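Local structure of putative alpha-L-fucosidase (Bacteroides thetaiotaomicron VPI-5482, 3GZA) at residues A[19-24]-A[301-306]; A[349-352]-A[357-360]; A[369-374]-A[386-391]; A[395-400]-A[414-419]; A[421-426]-A[432-437]. The protein probably hydrolyses alpha-L-fucosidic linkages, releasing L-fucose from fucosylated compounds. All coordinates share one frame; numbering follows the deposited sequence. Where two conformers were deposited one is given.

Contact 1 of 5, residues A[19-24]-A[301-306]; sequences EAEMGA and DKYEKS
M22 and Y303 face each other at a CA separation of 8.9 Å, M22 opening strand 22-26 just after helix 15-20 and Y303 lying in the last turn of helix 296-304. Between helix and strand, E21 takes a positive phi (69°), and its side chain, like that of M22, sets off toward segment 301-306. SE of M22, a selenomethionine, sits 3.8 Å from Y303 CE1. This is an edge-on Met-aromatic contact: SE lies 5.0 Å from the centroid of the Y303 ring and 74° off its normal, and the two side chains cross nearly at a right angle. The phenol reaches across because CG of Y303 points opposite its own backbone N. I340 of helix 327-344 touches both M22 and Y303. A water in the plane of the Y303 ring donates to E21 OE1 at 2.6 Å and is hydrogen-bonded to Y303 OH at 2.7 Å. The other oxygen, E21 OE2, is held by H407 and K408. The contact thus sets a strand of the TIM barrel against an outer helix through a soft, polarisable atom, while the water bridges Y303 OH and E21 OE1, 4.1 Å apart; the basic partners probably keep E21 ionised.

Contact 2 of 5, residues A[349-352]-A[357-360]; sequences ARIS and SLTL
Aliphatic contacts carry most of this meeting, and the firmest is that of I351 with L358. The I351 CG2 methyl lies 4.2 Å from L358 CB, and the two side chains cross at a slant. L360 CD1 also approaches I351 CG2 and A349 CB, but L360 was modelled in two conformers; these contacts hold for the one described, and the closeness of the A349 pair in particular is doubtful. A second kind of contact sets methyls against backbone carbonyls. With CG1 of I351 anti to the backbone N (chi1 -163°), the branch extends far enough for CD1 to come 3.4 Å from T359 O, and L358 CD2 lies 3.9 Å from S352 O. The backbones themselves bond to other strands: A349 and I351 to A439 and F437, L358 and L360 to L423 and L421. The segment axes approach to 7.3 Å and run nearly antiparallel, at 158°. The two strands follow each other in the chain but belong to different sheets, the arrangement of a beta-arch at one edge of the sandwich. What joins them here is therefore dispersion and exclusion of water from the branched side chains, with the directional bonding left to each strand's own sheet.

Contact 3 of 5, residues A[369-374]-A[386-391]; sequences NYCIIQ and YQIEAK
I373 and I388 meet in the hydrophobic interior of a beta-sandwich, the C-terminal domain assigned to the F5/8 type C family, whose relatives have the galactose-binding-like jelly-roll fold. Strand 366-375 belongs to one four-stranded antiparallel sheet and strand 383-392 to the other. Their segments pass with axes 10.1 Å apart at 137°, a spacing that side chains, not backbone bonds, must fill. I373 and I388 reach for each other tip to tip, CD1 of I373 lying 3.8 Å from CD1 of I388. The same I388 CD1 also lies 3.9 Å from C371 CB, so this one methyl fits between two successive inward-pointing residues of the facing strand. I388 is backed on its own sheet by V399 and C400, while L421 and L423 touch C371 and I373. Y386 closes the row. Its chi1 of 70° places the ring between its own backbone N and carbonyl carbon, with one face presented to I373. The phenol end is held by E411 and R409, which hydrogen-bond to Y386 OH and should limit movement of the ring. Just before C371, N369 and Y370 both face Y440 in a classic beta bulge, a local irregularity in strand 366-375. Against the ring the contact is CH-pi: I373 CD1 stands 3.7 Å above the Y386 plane, displaced from the ring centre toward the rim, 4.1 Å from the centroid and 25° off the normal.

Contact 4 of 5, residues A[395-400]-A[414-419]; sequences KWQTVC and EPVEAT
V416 lies alongside Q397 and also touches V399, covering part of both. Its CG1 methyl comes 3.8 Å from Q397 OE1, a van der Waals approach of carbon to amide oxygen, and the two side chains run past each other in opposite directions. A chi1 of 64° tucks CG of Q397 between its own backbone N and carbonyl carbon; beyond CG the chain is extended, which carries the amide across toward V416. The other methyl, V416 CG2, is 4.4 Å from V399 CG1, a loose touch between two branched residues. Only 94 Å² is buried in all, and Q397, V399 and V416 each remain partly exposed. Around them the packing continues inward, where F413 meets V399 and A390 meets V416. The backbones pair with other strands: Q397 with A390 and V399 with I388 on one side, V416 with V368 and A418 with Q366 on the other. V399 and C400 both face I388, a classic beta bulge. W396, pointing away from segment 414-419, makes a cation-pi contact with R422. The chain turns a corner at E414 and again at T419, after which it passes to the other sheet. Thin apolar contact of this kind, between an outermost strand of one sheet (395-402) and an outermost strand of the other (409-418), closes the margin of the beta-sandwich in this F5/8 type C-like domain.

Contact 5 of 5, residues A[421-426]-A[432-437]; sequences LRLTVS and PDIINF
D433 OD2 is gripped by two amides, ND2 of N376 and ND2 of N379, which anchors the chain between P432 and I434, the residues that meet V425 and L423. The main contact is a CH-pi one: L423 CB stands over the centre of the F437 ring, 3.7 Å above its plane and 13° off the normal from the centroid. F437 reaches there with CG anti to its backbone N (chi1 171°). The L421 side chain also points toward segment 432-437, its CB 3.8 Å from F437 CZ. Without the ring, as with an alanine here, L423 CB would probably lose the face it rests on and a gap would be likely to open beside L421. Beyond the ring, L423 CD2 and I434 CD1 meet tip to tip at 3.9 Å, and V425 CG1 lies 3.8 Å from P432 CG as those two residues pass in opposite directions. R422 faces outward, where E389 forms a salt bridge with it and W396 a cation-pi contact. Past I434, I435 and N436 both face Q374 in a classic beta bulge. Strand 420-428 runs between 357-362 and 383-392 in one sheet, and strand 434-440 between 349-353 and 366-375 in the other; the apolar row fills the sandwich between them.

How the contacts relate
Contact 1 belongs to the TIM-barrel domain; contacts 2 to 5 span the two sheets of the beta-sandwich. Contacts 1, 3 and 5 are buried, contact 2 is partly so, and contact 4 lies at the surface. Contacts 3 and 5 join the inner strands of the two sheets, while contacts 2 and 4 close the margins of the sandwich. Their chemistry follows: aromatic faces and methyls in the middle, aliphatic groups near carbonyls or an amide at the edges, and a water-linked carboxylate and phenol only in contact 1. Backbone bonds tie contact 5 to contacts 2 and 3, and contact 3 to 4. One link between the domains is E304 of contact 1 bonding Y370 of contact 3; E21 makes another, to H407 and K408.

Contact 1 of 5, residues A[19-24]-A[301-306]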
# COMPACT_ATOMS: atom_id res chain seq x y z
N GLU A 19 35.89 -15.57 4.70
CA GLU A 19 36.93 -14.85 3.94
C GLU A 19 36.71 -13.35 3.81
O GLU A 19 37.67 -12.60 3.69
CB GLU A 19 37.06 -15.43 2.55
CG GLU A 19 37.51 -16.86 2.57
CD GLU A 19 37.22 -17.61 1.23
OE1 GLU A 19 36.22 -17.29 0.50
OE2 GLU A 19 37.94 -18.58 0.97
N ALA A 20 35.45 -12.92 3.80
CA ALA A 20 35.18 -11.48 3.67
C ALA A 20 35.74 -10.70 4.82
O ALA A 20 36.26 -9.60 4.60
CB ALA A 20 33.67 -11.23 3.53
N GLU A 21 35.58 -11.23 6.04
CA GLU A 21 36.00 -10.57 7.30
C GLU A 21 35.23 -9.34 7.70
O GLU A 21 34.96 -9.15 8.86
CB GLU A 21 37.51 -10.31 7.34
CG GLU A 21 38.36 -11.58 7.21
CD GLU A 21 39.85 -11.38 7.19
OE1 GLU A 21 40.32 -10.26 7.30
OE2 GLU A 21 40.57 -12.37 6.98
N MSE A 22 34.91 -8.48 6.73
CA MSE A 22 34.19 -7.27 7.02
C MSE A 22 33.20 -6.98 5.92
O MSE A 22 33.47 -7.27 4.73
CB MSE A 22 35.13 -6.11 7.06
CG MSE A 22 36.05 -6.07 8.19
SE MSE A 22 37.19 -4.47 8.11
CE MSE A 22 35.73 -3.20 8.34
N GLY A 23 32.09 -6.40 6.32
CA GLY A 23 31.06 -5.94 5.40
C GLY A 23 30.32 -4.75 5.97
O GLY A 23 30.57 -4.36 7.10
N ALA A 24 29.40 -4.20 5.18
CA ALA A 24 28.59 -3.07 5.61
C ALA A 24 27.12 -3.32 5.36
O ALA A 24 26.73 -3.97 4.37
CB ALA A 24 29.01 -1.80 4.86
N ASP A 301 39.84 -1.42 18.19
CA ASP A 301 39.58 -2.33 19.32
C ASP A 301 38.49 -3.32 18.86
O ASP A 301 38.62 -4.55 19.04
CB ASP A 301 39.09 -1.47 20.51
CG ASP A 301 38.73 -2.28 21.78
OD1 ASP A 301 39.52 -3.14 22.22
OD2 ASP A 301 37.65 -1.99 22.40
N LYS A 302 37.43 -2.82 18.21
CA LYS A 302 36.36 -3.71 17.76
C LYS A 302 36.84 -4.68 16.70
O LYS A 302 36.49 -5.87 16.74
CB LYS A 302 35.14 -2.92 17.31
CG LYS A 302 34.49 -2.13 18.46
CD LYS A 302 33.31 -1.33 17.98
CE LYS A 302 32.75 -0.49 19.15
NZ LYS A 302 32.60 -1.28 20.41
N TYR A 303 37.60 -4.19 15.74
CA TYR A 303 38.17 -5.07 14.69
C TYR A 303 38.93 -6.24 15.32
O TYR A 303 38.74 -7.41 14.94
CB TYR A 303 39.12 -4.21 13.81
CG TYR A 303 39.82 -5.02 12.71
CD1 TYR A 303 39.16 -5.28 11.52
CD2 TYR A 303 41.10 -5.47 12.86
CE1 TYR A 303 39.76 -6.02 10.52
CE2 TYR A 303 41.72 -6.18 11.87
CZ TYR A 303 41.05 -6.45 10.72
OH TYR A 303 41.67 -7.19 9.71
N GLU A 304 39.79 -5.94 16.29
CA GLU A 304 40.61 -7.00 16.91
C GLU A 304 39.76 -7.99 17.71
O GLU A 304 40.14 -9.14 17.90
CB GLU A 304 41.73 -6.39 17.78
CG GLU A 304 42.75 -5.64 16.93
CD GLU A 304 43.91 -5.11 17.70
OE1 GLU A 304 44.08 -5.42 18.90
OE2 GLU A 304 44.71 -4.37 17.09
N LYS A 305 38.61 -7.52 18.19
CA LYS A 305 37.71 -8.35 18.99
C LYS A 305 36.54 -8.91 18.19
O LYS A 305 35.57 -9.37 18.74
CB LYS A 305 37.25 -7.59 20.26
CG LYS A 305 38.39 -7.33 21.24
CD LYS A 305 38.03 -6.36 22.37
CE LYS A 305 39.23 -6.16 23.37
NZ LYS A 305 39.14 -4.86 24.14
N SER A 306 36.63 -8.88 16.86
CA SER A 306 35.62 -9.46 15.98
C SER A 306 36.38 -10.26 14.97
O SER A 306 36.51 -11.46 15.17
CB SER A 306 34.69 -8.44 15.32
OG SER A 306 35.42 -7.38 14.71
O HOH W 1 39.96 -7.68 7.64

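Contact 2 of 5, residues A[349-352]-A[357-360]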
# COMPACT_ATOMS: atom_id res chain seq x y z
N ALA A 349 57.47 -11.55 9.63
CA ALA A 349 57.69 -12.86 9.04
C ALA A 349 56.38 -13.61 9.07
O ALA A 349 55.48 -13.26 9.83
CB ALA A 349 58.77 -13.67 9.81
N ARG A 350 56.29 -14.63 8.23
CA ARG A 350 55.10 -15.48 8.13
C ARG A 350 55.52 -16.91 7.81
O ARG A 350 56.57 -17.15 7.21
CB ARG A 350 54.17 -14.94 7.05
CG ARG A 350 52.98 -15.83 6.75
CD ARG A 350 51.87 -15.13 5.99
NE ARG A 350 50.93 -16.10 5.41
CZ ARG A 350 49.68 -15.83 5.01
NH1 ARG A 350 49.15 -14.62 5.17
NH2 ARG A 350 48.94 -16.79 4.48
N ILE A 351 54.71 -17.86 8.23
CA ILE A 351 54.94 -19.28 7.97
C ILE A 351 53.59 -19.98 7.99
O ILE A 351 52.61 -19.44 8.51
CB ILE A 351 55.94 -19.89 9.00
CG1 ILE A 351 56.52 -21.21 8.50
CG2 ILE A 351 55.30 -20.02 10.37
CD1 ILE A 351 57.70 -21.73 9.34
N SER A 352 53.52 -21.15 7.37
CA SER A 352 52.31 -21.96 7.31
C SER A 352 52.70 -23.44 7.37
O SER A 352 53.87 -23.80 7.17
CB SER A 352 51.55 -21.67 6.01
OG SER A 352 52.37 -21.95 4.88
N SER A 357 53.24 -27.72 15.59
CA SER A 357 54.21 -26.72 16.03
C SER A 357 54.79 -26.02 14.80
O SER A 357 55.13 -26.67 13.81
CB SER A 357 55.32 -27.39 16.85
OG SER A 357 56.36 -26.48 17.22
N LEU A 358 54.89 -24.69 14.88
CA LEU A 358 55.46 -23.86 13.81
C LEU A 358 56.36 -22.83 14.46
O LEU A 358 55.96 -22.13 15.38
CB LEU A 358 54.39 -23.15 12.99
CG LEU A 358 53.59 -24.00 12.02
CD1 LEU A 358 52.41 -23.23 11.46
CD2 LEU A 358 54.48 -24.53 10.91
N THR A 359 57.61 -22.76 14.00
CA THR A 359 58.57 -21.82 14.53
C THR A 359 58.80 -20.74 13.47
O THR A 359 59.12 -21.05 12.31
CB THR A 359 59.90 -22.50 14.87
OG1 THR A 359 59.72 -23.45 15.93
CG2 THR A 359 60.94 -21.48 15.32
N LEU A 360 58.64 -19.49 13.89
CA LEU A 360 58.83 -18.35 13.03
C LEU A 360 60.16 -17.66 13.37
O LEU A 360 60.31 -17.07 14.43
CB LEU A 360 57.63 -17.40 13.21
CG LEU A 360 57.49 -16.19 12.31
CD1 LEU A 360 57.42 -16.61 10.86
CD2 LEU A 360 56.26 -15.41 12.70

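Contact 3 of 5, residues A[369-374]-A[386-391]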
# COMPACT_ATOMS: atom_id res chain seq x y z
N ASN A 369 54.99 -7.56 19.03
CA ASN A 369 53.87 -7.43 19.99
C ASN A 369 52.53 -7.96 19.50
O ASN A 369 51.51 -7.87 20.21
CB ASN A 369 53.72 -5.99 20.50
CG ASN A 369 53.22 -5.06 19.45
OD1 ASN A 369 53.61 -5.15 18.29
ND2 ASN A 369 52.34 -4.14 19.84
N TYR A 370 52.51 -8.50 18.29
CA TYR A 370 51.29 -9.06 17.73
C TYR A 370 51.60 -10.26 16.89
O TYR A 370 52.67 -10.40 16.33
CB TYR A 370 50.61 -8.11 16.74
CG TYR A 370 49.68 -7.04 17.19
CD1 TYR A 370 48.33 -7.25 17.24
CD2 TYR A 370 50.15 -5.76 17.45
CE1 TYR A 370 47.46 -6.25 17.59
CE2 TYR A 370 49.28 -4.74 17.80
CZ TYR A 370 47.94 -4.99 17.87
OH TYR A 370 47.05 -3.99 18.17
N CYS A 371 50.64 -11.17 16.85
CA CYS A 371 50.69 -12.35 16.00
C CYS A 371 49.32 -12.56 15.40
O CYS A 371 48.32 -12.19 16.01
CB CYS A 371 51.03 -13.61 16.79
SG CYS A 371 52.70 -13.74 17.36
N ILE A 372 49.27 -13.17 14.22
CA ILE A 372 48.03 -13.56 13.60
C ILE A 372 48.18 -15.04 13.33
O ILE A 372 49.26 -15.48 12.96
CB ILE A 372 47.74 -12.76 12.31
CG1 ILE A 372 47.34 -11.33 12.70
CG2 ILE A 372 46.68 -13.43 11.42
CD1 ILE A 372 46.99 -10.46 11.53
N ILE A 373 47.10 -15.80 13.59
CA ILE A 373 47.07 -17.23 13.30
C ILE A 373 45.79 -17.46 12.53
O ILE A 373 44.76 -16.89 12.87
CB ILE A 373 46.98 -18.10 14.55
CG1 ILE A 373 47.90 -17.58 15.66
CG2 ILE A 373 47.25 -19.62 14.18
CD1 ILE A 373 47.63 -18.23 17.03
N GLN A 374 45.86 -18.24 11.46
CA GLN A 374 44.68 -18.59 10.67
C GLN A 374 44.68 -20.06 10.32
O GLN A 374 45.71 -20.57 9.88
CB GLN A 374 44.63 -17.80 9.36
CG GLN A 374 44.58 -16.30 9.46
CD GLN A 374 44.32 -15.66 8.11
OE1 GLN A 374 45.26 -15.25 7.44
NE2 GLN A 374 43.06 -15.64 7.67
N TYR A 386 46.25 -23.61 22.26
CA TYR A 386 47.54 -23.23 21.69
C TYR A 386 48.29 -22.24 22.57
O TYR A 386 47.71 -21.58 23.43
CB TYR A 386 47.39 -22.61 20.29
CG TYR A 386 46.76 -21.24 20.33
CD1 TYR A 386 47.53 -20.09 20.55
CD2 TYR A 386 45.38 -21.07 20.18
CE1 TYR A 386 46.94 -18.84 20.63
CE2 TYR A 386 44.81 -19.84 20.24
CZ TYR A 386 45.58 -18.73 20.46
OH TYR A 386 45.00 -17.48 20.52
N GLN A 387 49.60 -22.17 22.36
CA GLN A 387 50.42 -21.21 23.08
C GLN A 387 51.37 -20.57 22.08
O GLN A 387 51.75 -21.20 21.11
CB GLN A 387 51.27 -21.86 24.17
CG GLN A 387 50.51 -22.67 25.20
CD GLN A 387 50.20 -24.08 24.70
OE1 GLN A 387 51.11 -24.82 24.29
NE2 GLN A 387 48.91 -24.47 24.75
N ILE A 388 51.72 -19.31 22.32
CA ILE A 388 52.74 -18.66 21.50
C ILE A 388 53.88 -18.28 22.43
O ILE A 388 53.65 -17.71 23.51
CB ILE A 388 52.22 -17.44 20.75
CG1 ILE A 388 51.09 -17.86 19.79
CG2 ILE A 388 53.38 -16.74 19.99
CD1 ILE A 388 50.48 -16.76 19.09
N GLU A 389 55.09 -18.65 22.04
CA GLU A 389 56.31 -18.35 22.78
C GLU A 389 57.20 -17.48 21.93
O GLU A 389 57.14 -17.55 20.72
CB GLU A 389 57.07 -19.63 23.10
CG GLU A 389 56.40 -20.52 24.08
CD GLU A 389 57.14 -21.83 24.20
OE1 GLU A 389 56.96 -22.67 23.28
OE2 GLU A 389 57.88 -22.01 25.18
N ALA A 390 57.99 -16.64 22.60
CA ALA A 390 58.97 -15.78 21.96
C ALA A 390 60.33 -16.16 22.49
O ALA A 390 60.49 -16.43 23.69
CB ALA A 390 58.68 -14.31 22.25
N LYS A 391 61.31 -16.24 21.59
CA LYS A 391 62.70 -16.53 21.99
C LYS A 391 63.34 -15.20 22.30
O LYS A 391 63.66 -14.43 21.40
CB LYS A 391 63.45 -17.29 20.90
CG LYS A 391 64.85 -17.72 21.32
CD LYS A 391 65.63 -18.40 20.20
CE LYS A 391 65.50 -19.92 20.20
NZ LYS A 391 66.38 -20.55 21.22

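Contact 4 of 5, residues A[395-400]-A[414-419]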
# COMPACT_ATOMS: atom_id res chain seq x y z
N LYS A 395 66.15 -17.63 25.18
CA LYS A 395 65.28 -18.48 25.98
C LYS A 395 63.84 -18.24 25.60
O LYS A 395 63.42 -17.10 25.47
CB LYS A 395 65.45 -18.18 27.47
N TRP A 396 63.10 -19.32 25.43
CA TRP A 396 61.69 -19.24 25.09
C TRP A 396 60.87 -18.83 26.30
O TRP A 396 61.09 -19.35 27.41
CB TRP A 396 61.18 -20.59 24.61
CG TRP A 396 61.72 -21.03 23.31
CD1 TRP A 396 62.65 -21.99 23.09
CD2 TRP A 396 61.36 -20.52 22.03
NE1 TRP A 396 62.87 -22.13 21.74
CE2 TRP A 396 62.09 -21.24 21.07
CE3 TRP A 396 60.47 -19.54 21.60
CZ2 TRP A 396 61.98 -20.98 19.70
CZ3 TRP A 396 60.36 -19.29 20.25
CH2 TRP A 396 61.11 -20.00 19.32
N GLN A 397 59.96 -17.88 26.09
CA GLN A 397 59.00 -17.48 27.11
C GLN A 397 57.66 -17.39 26.44
O GLN A 397 57.56 -17.01 25.29
CB GLN A 397 59.36 -16.14 27.73
CG GLN A 397 59.33 -14.96 26.82
CD GLN A 397 59.82 -13.70 27.50
OE1 GLN A 397 59.08 -12.72 27.62
NE2 GLN A 397 61.06 -13.73 27.97
N THR A 398 56.61 -17.72 27.18
CA THR A 398 55.27 -17.68 26.66
C THR A 398 54.75 -16.26 26.67
O THR A 398 54.86 -15.57 27.69
CB THR A 398 54.35 -18.58 27.48
OG1 THR A 398 54.90 -19.91 27.51
CG2 THR A 398 52.94 -18.62 26.90
N VAL A 399 54.21 -15.83 25.53
CA VAL A 399 53.64 -14.49 25.37
C VAL A 399 52.10 -14.51 25.38
O VAL A 399 51.47 -13.53 25.76
CB VAL A 399 54.22 -13.77 24.13
CG1 VAL A 399 55.73 -13.48 24.35
CG2 VAL A 399 54.03 -14.57 22.88
N CYS A 400 51.50 -15.62 24.96
CA CYS A 400 50.04 -15.76 25.05
C CYS A 400 49.59 -17.20 24.91
O CYS A 400 50.36 -18.09 24.52
CB CYS A 400 49.30 -14.89 24.04
SG CYS A 400 49.70 -15.22 22.35
N GLU A 414 52.39 -7.69 25.40
CA GLU A 414 53.42 -6.73 25.78
C GLU A 414 54.64 -7.01 24.89
O GLU A 414 55.03 -8.16 24.74
CB GLU A 414 53.74 -6.89 27.27
CG GLU A 414 54.76 -5.93 27.82
CD GLU A 414 54.28 -4.46 27.90
OE1 GLU A 414 53.08 -4.17 27.64
OE2 GLU A 414 55.14 -3.60 28.26
N PRO A 415 55.23 -5.96 24.29
CA PRO A 415 56.31 -6.18 23.33
C PRO A 415 57.53 -6.85 23.91
O PRO A 415 57.89 -6.59 25.05
CB PRO A 415 56.70 -4.76 22.90
CG PRO A 415 55.55 -3.94 23.21
CD PRO A 415 54.95 -4.53 24.45
N VAL A 416 58.18 -7.68 23.11
CA VAL A 416 59.40 -8.36 23.52
C VAL A 416 60.40 -8.27 22.38
O VAL A 416 60.02 -8.14 21.23
CB VAL A 416 59.16 -9.87 23.86
CG1 VAL A 416 58.29 -10.01 25.10
CG2 VAL A 416 58.56 -10.62 22.67
N GLU A 417 61.69 -8.29 22.73
CA GLU A 417 62.76 -8.29 21.76
C GLU A 417 63.05 -9.76 21.54
O GLU A 417 63.60 -10.43 22.43
CB GLU A 417 64.00 -7.56 22.30
CG GLU A 417 63.77 -6.09 22.50
CD GLU A 417 63.46 -5.37 21.20
OE1 GLU A 417 64.23 -5.54 20.22
OE2 GLU A 417 62.46 -4.63 21.17
N ALA A 418 62.72 -10.23 20.35
CA ALA A 418 62.77 -11.65 20.06
C ALA A 418 63.52 -12.00 18.80
O ALA A 418 63.62 -11.20 17.89
CB ALA A 418 61.28 -12.17 19.94
N THR A 419 64.02 -13.22 18.73
CA THR A 419 64.65 -13.71 17.51
C THR A 419 63.74 -14.71 16.79
O THR A 419 63.97 -15.07 15.64
CB THR A 419 66.00 -14.34 17.79
OG1 THR A 419 65.87 -15.37 18.77
CG2 THR A 419 66.98 -13.27 18.32

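Contact 5 of 5, residues A[421-426]-A[432-437]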
# COMPACT_ATOMS: atom_id res chain seq x y z
N LEU A 421 59.45 -16.67 17.06
CA LEU A 421 58.20 -16.97 17.75
C LEU A 421 57.88 -18.42 17.49
O LEU A 421 58.28 -18.99 16.47
CB LEU A 421 57.03 -16.14 17.23
CG LEU A 421 57.01 -14.65 17.54
CD1 LEU A 421 55.66 -14.13 17.12
CD2 LEU A 421 57.25 -14.37 19.01
N ARG A 422 57.14 -19.04 18.40
CA ARG A 422 56.77 -20.43 18.20
C ARG A 422 55.35 -20.65 18.62
O ARG A 422 54.96 -20.31 19.72
CB ARG A 422 57.68 -21.37 18.96
CG ARG A 422 57.42 -22.86 18.67
CD ARG A 422 58.52 -23.71 19.22
NE ARG A 422 58.66 -23.56 20.67
CZ ARG A 422 59.69 -24.03 21.38
NH1 ARG A 422 60.71 -24.65 20.78
NH2 ARG A 422 59.73 -23.86 22.69
N LEU A 423 54.59 -21.25 17.71
CA LEU A 423 53.19 -21.62 17.95
C LEU A 423 53.14 -23.12 18.23
O LEU A 423 53.61 -23.91 17.43
CB LEU A 423 52.37 -21.31 16.72
CG LEU A 423 50.92 -21.81 16.70
CD1 LEU A 423 50.08 -21.10 17.76
CD2 LEU A 423 50.37 -21.58 15.32
N THR A 424 52.60 -23.49 19.38
CA THR A 424 52.41 -24.89 19.74
C THR A 424 50.92 -25.12 19.93
O THR A 424 50.28 -24.41 20.71
CB THR A 424 53.11 -25.24 21.04
OG1 THR A 424 54.50 -24.94 20.90
CG2 THR A 424 52.93 -26.71 21.36
N VAL A 425 50.37 -26.08 19.20
CA VAL A 425 48.96 -26.48 19.35
C VAL A 425 49.02 -27.71 20.27
O VAL A 425 49.42 -28.80 19.84
CB VAL A 425 48.33 -26.83 17.99
CG1 VAL A 425 46.86 -27.31 18.16
CG2 VAL A 425 48.38 -25.62 17.04
N SER A 426 48.70 -27.52 21.55
CA SER A 426 48.75 -28.61 22.53
C SER A 426 47.53 -29.55 22.52
O SER A 426 47.63 -30.69 23.01
CB SER A 426 48.93 -28.04 23.93
OG SER A 426 47.97 -27.06 24.19
N PRO A 432 46.29 -29.84 12.66
CA PRO A 432 46.02 -28.46 12.24
C PRO A 432 46.51 -28.13 10.82
O PRO A 432 47.50 -28.68 10.35
CB PRO A 432 46.72 -27.61 13.31
CG PRO A 432 46.84 -28.53 14.51
CD PRO A 432 47.01 -29.90 13.94
N ASP A 433 45.75 -27.30 10.14
CA ASP A 433 46.01 -26.82 8.79
C ASP A 433 46.13 -25.30 8.93
O ASP A 433 45.18 -24.53 8.73
CB ASP A 433 44.89 -27.29 7.86
CG ASP A 433 45.14 -26.97 6.39
OD1 ASP A 433 46.13 -26.31 6.04
OD2 ASP A 433 44.32 -27.41 5.57
N ILE A 434 47.34 -24.87 9.28
CA ILE A 434 47.61 -23.48 9.57
C ILE A 434 48.05 -22.79 8.29
O ILE A 434 49.11 -23.10 7.75
CB ILE A 434 48.66 -23.37 10.71
CG1 ILE A 434 48.09 -24.02 12.00
CG2 ILE A 434 49.05 -21.91 10.94
CD1 ILE A 434 49.13 -24.42 13.01
N ILE A 435 47.22 -21.87 7.78
CA ILE A 435 47.54 -21.19 6.54
C ILE A 435 48.35 -19.93 6.80
O ILE A 435 48.94 -19.39 5.87
CB ILE A 435 46.27 -20.89 5.69
CG1 ILE A 435 45.33 -19.90 6.40
CG2 ILE A 435 45.56 -22.18 5.37
CD1 ILE A 435 44.23 -19.38 5.53
N ASN A 436 48.42 -19.49 8.06
CA ASN A 436 49.14 -18.28 8.40
C ASN A 436 49.48 -18.24 9.88
O ASN A 436 48.60 -18.37 10.73
CB ASN A 436 48.25 -17.08 8.02
CG ASN A 436 48.86 -15.73 8.35
OD1 ASN A 436 50.03 -15.63 8.67
ND2 ASN A 436 48.05 -14.68 8.26
N PHE A 437 50.77 -18.06 10.16
CA PHE A 437 51.28 -17.76 11.50
C PHE A 437 52.27 -16.62 11.20
O PHE A 437 53.29 -16.83 10.56
CB PHE A 437 51.89 -18.95 12.24
CG PHE A 437 52.59 -18.57 13.52
CD1 PHE A 437 52.00 -17.70 14.43
CD2 PHE A 437 53.83 -19.10 13.83
CE1 PHE A 437 52.64 -17.36 15.60
CE2 PHE A 437 54.48 -18.77 15.02
CZ PHE A 437 53.88 -17.87 15.90